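Local atomic coordinates of LPXTG cell wall anchor domain-containing protein (Lactobacillus rhamnosus, PDB entry 7CBS), a protein that forms the basal subunit of the SpaCBA pilus, a sortase-assembled adhesive fibre, and is thought to attach that fibre to the cell wall. Residues A[156-159]-A[160-164]; A[86-89]-A[90-94]. One frame throughout, in Å; residues are numbered along the deposited sequence.

Contact 1: A[156-159]-A[160-164]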
loop_
_atom_site.group_PDB
_atom_site.type_symbol
_atom_site.label_atom_id
_atom_site.label_comp_id
_atom_site.label_asym_id
_atom_site.label_seq_id
_atom_site.Cartn_x
_atom_site.Cartn_y
_atom_site.Cartn_z
ATOM N N MET A 156 -4.897 -8.543 10.759
ATOM C CA MET A 156 -3.981 -7.377 10.712
ATOM C C MET A 156 -3.311 -7.236 12.081
ATOM O O MET A 156 -3.722 -6.362 12.868
ATOM C CB MET A 156 -4.736 -6.104 10.313
ATOM C CG MET A 156 -5.339 -6.188 8.919
ATOM S SD MET A 156 -4.082 -6.378 7.621
ATOM C CE MET A 156 -4.743 -7.769 6.696
ATOM N N SER A 157 -2.338 -8.108 12.347
ATOM C CA SER A 157 -1.643 -8.281 13.653
ATOM C C SER A 157 -0.816 -7.031 13.998
ATOM O O SER A 157 -0.745 -6.110 13.165
ATOM C CB SER A 157 -0.787 -9.520 13.639
ATOM O OG SER A 157 0.033 -9.545 12.484
ATOM N N SER A 158 -0.223 -7.019 15.191
ATOM C CA SER A 158 0.574 -5.895 15.763
ATOM C C SER A 158 1.603 -5.386 14.746
ATOM O O SER A 158 1.670 -4.161 14.552
ATOM C CB SER A 158 1.225 -6.289 17.074
ATOM O OG SER A 158 2.648 -6.268 17.022
ATOM N N ASN A 159 2.370 -6.295 14.131
ATOM C CA ASN A 159 3.459 -5.981 13.162
ATOM C C ASN A 159 2.907 -5.118 12.023
ATOM O O ASN A 159 3.597 -4.154 11.616
ATOM C CB ASN A 159 4.107 -7.251 12.608
ATOM C CG ASN A 159 5.267 -6.966 11.680
ATOM O OD1 ASN A 159 6.236 -6.317 12.072
ATOM N ND2 ASN A 159 5.181 -7.452 10.453
ATOM N N LEU A 160 1.711 -5.456 11.533
ATOM C CA LEU A 160 1.031 -4.770 10.404
ATOM C C LEU A 160 0.431 -3.442 10.882
ATOM O O LEU A 160 0.518 -2.453 10.120
ATOM C CB LEU A 160 -0.042 -5.703 9.827
ATOM C CG LEU A 160 0.489 -6.909 9.059
ATOM C CD1 LEU A 160 -0.575 -7.988 8.920
ATOM C CD2 LEU A 160 0.993 -6.473 7.693
ATOM N N GLN A 161 -0.136 -3.413 12.098
ATOM C CA GLN A 161 -0.689 -2.186 12.732
ATOM C C GLN A 161 0.423 -1.139 12.897
ATOM O O GLN A 161 0.098 0.075 12.902
ATOM C CB GLN A 161 -1.322 -2.503 14.092
ATOM C CG GLN A 161 -2.516 -3.449 14.028
ATOM C CD GLN A 161 -3.670 -2.880 13.239
ATOM O OE1 GLN A 161 -3.918 -1.677 13.240
ATOM N NE2 GLN A 161 -4.394 -3.750 12.551
ATOM N N HIS A 162 1.681 -1.589 13.021
ATOM C CA HIS A 162 2.871 -0.750 13.325
ATOM C C HIS A 162 3.524 -0.227 12.037
ATOM O O HIS A 162 4.409 0.645 12.153
ATOM C CB HIS A 162 3.855 -1.537 14.206
ATOM C CG HIS A 162 3.360 -1.714 15.605
ATOM N ND1 HIS A 162 2.759 -0.674 16.296
ATOM C CD2 HIS A 162 3.350 -2.770 16.437
ATOM C CE1 HIS A 162 2.403 -1.090 17.493
ATOM N NE2 HIS A 162 2.749 -2.373 17.602
ATOM N N GLY A 163 3.126 -0.756 10.874
ATOM C CA GLY A 163 3.516 -0.248 9.544
ATOM C C GLY A 163 4.883 -0.744 9.099
ATOM O O GLY A 163 5.605 0.026 8.428
ATOM N N ASN A 164 5.219 -1.994 9.434
ATOM C CA ASN A 164 6.512 -2.647 9.086
ATOM C C ASN A 164 6.400 -3.299 7.702
ATOM O O ASN A 164 7.442 -3.417 7.028
ATOM C CB ASN A 164 6.934 -3.654 10.160
ATOM C CG ASN A 164 7.357 -2.986 11.452
ATOM O OD1 ASN A 164 8.072 -1.986 11.429
ATOM N ND2 ASN A 164 6.928 -3.532 12.579
#
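Gln161 reaches back over the first turn of helix 158-161 to give its side-chain amide to the carbonyl of Met156, NE2 to O 2.7 Å. The bond is nearly straight, 171° at the hydrogen, and the acceptor lies almost in the plane of the amide, although the donor stands some way out of the carbonyl plane of Met156. Bends at its first two torsions fold the glutamine back along the helix, and its length lets the amide pass back to a residue ahead of the helix. Its backbone N meets Ser157 O at 3.0 Å, the first regular bond of the helix, with Ser157 at the N-cap.

On the inner side of the turn, Leu160 crosses Met156 at a slant, its CD1 4.1 Å from the Met156 SD. Both are flexible apolar chains suited to a buried place: Leu126 and Ile168 of the neighbouring strands touch the two of them.

At the other end Asn159 and Asn164 join by their amides, Asn164 ND2 to Asn159 OD1 at 2.9 Å. The amide planes are turned 31° apart and the donor sits above the carbonyl plane, so no lone pair is met squarely. Asn159 stretches away from its own backbone N (chi1 -177°) to make this reach. Between them the chain leaves the helix at Gly163 in a Schellman motif, whose positive phi suits glycine; Gly163 N bonds to Leu160 O at 3.2 Å, and Asn164 N makes a weak bond to Asn159 O.

Farther out, Gln161 NE2 also bonds to Leu126 O, and Gly163 O accepts from Arg167 of the second subunit. With two carbonyls gripping one amide nitrogen, the two bonds should hold the glutamine amide in one orientation; they link the segment leading into the helix, through a side chain of that helix, to Leu126 of strand 118-128.

Contact 2: A[86-89]-A[90-94]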
loop_
_atom_site.group_PDB
_atom_site.type_symbol
_atom_site.label_atom_id
_atom_site.label_comp_id
_atom_site.label_asym_id
_atom_site.label_seq_id
_atom_site.Cartn_x
_atom_site.Cartn_y
_atom_site.Cartn_z
ATOM N N GLY A 86 -9.752 -16.991 23.333
ATOM C CA GLY A 86 -8.492 -16.460 22.777
ATOM C C GLY A 86 -7.797 -17.429 21.833
ATOM O O GLY A 86 -6.576 -17.266 21.636
ATOM N N ALA A 87 -8.534 -18.391 21.261
ATOM C CA ALA A 87 -8.030 -19.367 20.267
ATOM C C ALA A 87 -8.110 -18.745 18.866
ATOM O O ALA A 87 -9.177 -18.852 18.224
ATOM C CB ALA A 87 -8.810 -20.655 20.360
ATOM N N ILE A 88 -7.015 -18.128 18.414
ATOM C CA ILE A 88 -6.936 -17.331 17.148
ATOM C C ILE A 88 -7.018 -18.285 15.947
ATOM O O ILE A 88 -7.839 -18.027 15.046
ATOM C CB ILE A 88 -5.651 -16.472 17.123
ATOM C CG1 ILE A 88 -5.561 -15.535 18.332
ATOM C CG2 ILE A 88 -5.523 -15.708 15.817
ATOM C CD1 ILE A 88 -6.650 -14.487 18.392
ATOM N N GLU A 89 -6.196 -19.339 15.953
ATOM C CA GLU A 89 -6.114 -20.381 14.893
ATOM C C GLU A 89 -7.493 -21.024 14.693
ATOM O O GLU A 89 -7.899 -21.199 13.534
ATOM C CB GLU A 89 -5.094 -21.470 15.255
ATOM C CG GLU A 89 -3.948 -21.026 16.157
ATOM C CD GLU A 89 -4.236 -20.987 17.652
ATOM O OE1 GLU A 89 -4.676 -22.021 18.212
ATOM O OE2 GLU A 89 -4.026 -19.917 18.256
ATOM N N VAL A 90 -8.175 -21.371 15.789
ATOM C CA VAL A 90 -9.512 -22.040 15.795
ATOM C C VAL A 90 -10.519 -21.135 15.076
ATOM O O VAL A 90 -11.334 -21.668 14.299
ATOM C CB VAL A 90 -9.967 -22.378 17.230
ATOM C CG1 VAL A 90 -11.419 -22.839 17.280
ATOM C CG2 VAL A 90 -9.064 -23.423 17.870
ATOM N N ALA A 91 -10.453 -19.823 15.312
ATOM C CA ALA A 91 -11.358 -18.801 14.732
ATOM C C ALA A 91 -11.021 -18.577 13.251
ATOM O O ALA A 91 -11.959 -18.357 12.450
ATOM C CB ALA A 91 -11.256 -17.516 15.522
ATOM N N GLN A 92 -9.732 -18.624 12.898
ATOM C CA GLN A 92 -9.254 -18.551 11.492
ATOM C C GLN A 92 -9.821 -19.738 10.709
ATOM O O GLN A 92 -10.274 -19.525 9.574
ATOM C CB GLN A 92 -7.725 -18.551 11.426
ATOM C CG GLN A 92 -7.105 -17.194 11.719
ATOM C CD GLN A 92 -5.610 -17.221 11.529
ATOM O OE1 GLN A 92 -4.880 -17.853 12.287
ATOM N NE2 GLN A 92 -5.140 -16.528 10.501
ATOM N N THR A 93 -9.786 -20.936 11.298
ATOM C CA THR A 93 -10.247 -22.210 10.682
ATOM C C THR A 93 -11.774 -22.205 10.548
ATOM O O THR A 93 -12.263 -22.673 9.510
ATOM C CB THR A 93 -9.765 -23.419 11.493
ATOM O OG1 THR A 93 -8.338 -23.432 11.420
ATOM C CG2 THR A 93 -10.317 -24.735 10.988
ATOM N N THR A 94 -12.491 -21.708 11.560
ATOM C CA THR A 94 -13.979 -21.642 11.594
ATOM C C THR A 94 -14.478 -20.702 10.487
ATOM O O THR A 94 -15.421 -21.093 9.765
ATOM C CB THR A 94 -14.481 -21.229 12.983
ATOM O OG1 THR A 94 -14.130 -22.265 13.902
ATOM C CG2 THR A 94 -15.977 -21.004 13.031
#
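Val90 sets CG2 beside its backbone N and CG1 anti to it (chi1 170°), which sets CG2 against the methyl of Ala87, 3.7 Å from Ala87 CB. This is the first turn of helix 88-95, one side of which packs on helix 74-84, with Ala87 at its N-cap; the small methyl leaves room for the branched valine three residues on. Thr93 puts OG1 on the same side as its own backbone N (chi1 -64°), and the hydroxyl thereby swings back to Glu89 O, the usual way a threonine is accommodated within a helix.

The regular helical bonds start weakly, Ala91 N to Ala87 O at 3.3 Å, and then tighten to 2.9 Å between Gln92 N and Ile88 O. Gln92 passes obliquely by Ile88, its OE1 4.2 Å from CG2, while its NE2 reaches beyond the helix to bond to Val153 O. Ala91 is buried against Phe77 and Val81 of helix 74-84, where its small size allows close packing; Ile88 also rests on Val81, adding a branched apolar group to the same seam.

Thr94 repeats the hydroxyl arrangement one residue later, binding Val90 O through OG1. At Glu89 O the two donors of Thr93 arrive from opposite faces of the carbonyl plane, N at 2.9 Å and OG1 at 3.1 Å.

Contact 1 spans a whole one-turn helix and its end; contact 2 is the first turn of a longer one. Both belong to the N-terminal pilin domain, yet they lie in different settings, with centres about 19 Å apart and no touch between them. Contact 1 is partly buried: its helix follows strand 152-155 and its apolar side meets the strands of the sheet. Contact 2 lies at the surface, and its apolar side packs on helix 74-84. Their chemistry differs accordingly. In 156-164 side-chain amides bridge the turn and the helix soon ends; in 86-94 the helix runs on and threonine hydroxyls return to backbone carbonyls. Each nevertheless sends one glutamine amide to a strand carbonyl.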